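PDB 6GYE: nicotinamide-nucleotide adenylyltransferase NadR family / Ribosylnicotinamide kinase, which probably makes NAD+ from nicotinamide riboside, phosphorylating it in a P-loop kinase domain and adenylylating the resulting mononucleotide in a second nucleotidyltransferase domain. Local coordinates for residues A[149-152]-A[153-157]. Residues are numbered along the deposited sequence; the frame is centred on the assembly and turned at random.
Sequences DRHD and ISLSA. With SO4 (sulfate ion), chain E.
Sulfate atom O1 is gripped by Arg150 NH1 at 3.2 Å and by a water at 3.0 Å; the same water accepts a bond from Arg150 NE and lies 2.6 Å from Ser154 OG. O1 sits at the guanidinium edge, in its plane. The arginine chain bends at chi2 and chi3 (-72° and -80°), which carries the guanidinium past Ile153, with Arg150 NE 4.1 Å from Ile153 CG2. NH1 also binds the carbonyl of Phe20; together with the sulfate and the water, this restrains the turn of the guanidinium. A leucine in place of Arg150 would probably cost the sulfate one of its donors, the Phe20 carbonyl this bond and the water its NE donor. Arg150 O accepts an almost straight bond from Ser154 N (2.9 Å), opening the first helical turn, while Asp149 OD1 caps His151 N at 3.1 Å. Thr22 N, Phe23 N and His30 NE2 complete the sulfate site, and Ile153 packs on helix 28-40, its O bonded to His27 NE2. An anion held here is consistent with the nucleotide phosphate site of a Rossmann-like adenylyltransferase domain, where His27 and His30 fit the HxGH motif and Leu155, Ser156, Ala157 and Thr158 resemble the start of ISSTxxR.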
# COMPACT_ATOMS: atom_id res chain seq x y z
N ASP A 149 16.35 -22.94 7.59
CA ASP A 149 15.31 -23.38 6.69
C ASP A 149 14.38 -22.20 6.41
O ASP A 149 13.82 -21.61 7.34
CB ASP A 149 14.56 -24.55 7.29
CG ASP A 149 13.70 -25.27 6.29
OD1 ASP A 149 13.44 -24.66 5.23
OD2 ASP A 149 13.32 -26.44 6.55
N ARG A 150 14.29 -21.80 5.15
CA ARG A 150 13.49 -20.65 4.76
C ARG A 150 12.23 -21.06 4.02
O ARG A 150 11.44 -20.19 3.63
CB ARG A 150 14.30 -19.69 3.88
CG ARG A 150 15.40 -18.92 4.60
CD ARG A 150 14.85 -17.86 5.53
NE ARG A 150 14.44 -16.61 4.87
CZ ARG A 150 15.15 -15.47 4.92
NH1 ARG A 150 14.70 -14.36 4.32
NH2 ARG A 150 16.30 -15.44 5.58
N HIS A 151 12.00 -22.36 3.83
CA HIS A 151 10.88 -22.79 3.01
C HIS A 151 9.55 -22.19 3.46
O HIS A 151 8.79 -21.66 2.63
CB HIS A 151 10.79 -24.31 2.99
CG HIS A 151 9.58 -24.82 2.28
ND1 HIS A 151 8.39 -25.06 2.93
CD2 HIS A 151 9.36 -25.10 0.97
CE1 HIS A 151 7.49 -25.48 2.05
NE2 HIS A 151 8.06 -25.52 0.86
N ASP A 152 9.25 -22.26 4.76
CA ASP A 152 7.97 -21.73 5.24
C ASP A 152 7.89 -20.22 5.07
O ASP A 152 6.82 -19.68 4.77
CB ASP A 152 7.76 -22.12 6.71
CG ASP A 152 7.43 -23.59 6.88
OD1 ASP A 152 7.58 -24.36 5.90
OD2 ASP A 152 7.02 -23.99 7.99
N ILE A 153 9.01 -19.52 5.24
CA ILE A 153 8.99 -18.07 5.06
C ILE A 153 8.72 -17.70 3.61
O ILE A 153 7.89 -16.83 3.32
CB ILE A 153 10.30 -17.48 5.60
CG1 ILE A 153 10.29 -17.68 7.12
CG2 ILE A 153 10.45 -15.98 5.23
CD1 ILE A 153 11.42 -17.05 7.79
N SER A 154 9.38 -18.39 2.67
CA SER A 154 9.16 -18.11 1.25
C SER A 154 7.73 -18.44 0.83
O SER A 154 7.11 -17.67 0.08
CB SER A 154 10.15 -18.91 0.42
OG SER A 154 11.36 -18.18 0.36
N LEU A 155 7.21 -19.57 1.28
CA LEU A 155 5.84 -19.94 0.95
C LEU A 155 4.84 -18.93 1.50
O LEU A 155 3.84 -18.62 0.84
CB LEU A 155 5.53 -21.34 1.47
CG LEU A 155 4.14 -21.87 1.08
CD1 LEU A 155 4.04 -21.94 -0.44
CD2 LEU A 155 3.91 -23.26 1.67
N SER A 156 5.06 -18.46 2.74
CA SER A 156 4.21 -17.42 3.31
C SER A 156 4.24 -16.17 2.45
O SER A 156 3.19 -15.59 2.13
CB SER A 156 4.64 -17.09 4.74
OG SER A 156 4.24 -18.13 5.61
N ALA A 157 5.44 -15.76 2.03
CA ALA A 157 5.54 -14.59 1.16
C ALA A 157 4.77 -14.80 -0.14
O ALA A 157 4.04 -13.91 -0.59
CB ALA A 157 7.01 -14.27 0.88
S SO4 E . 12.05 -13.40 1.09
O1 SO4 E . 12.10 -14.00 2.42
O2 SO4 E . 10.96 -12.41 1.01
O3 SO4 E . 13.35 -12.78 0.90
O4 SO4 E . 11.80 -14.40 0.06
O HOH W 1 12.79 -16.89 2.18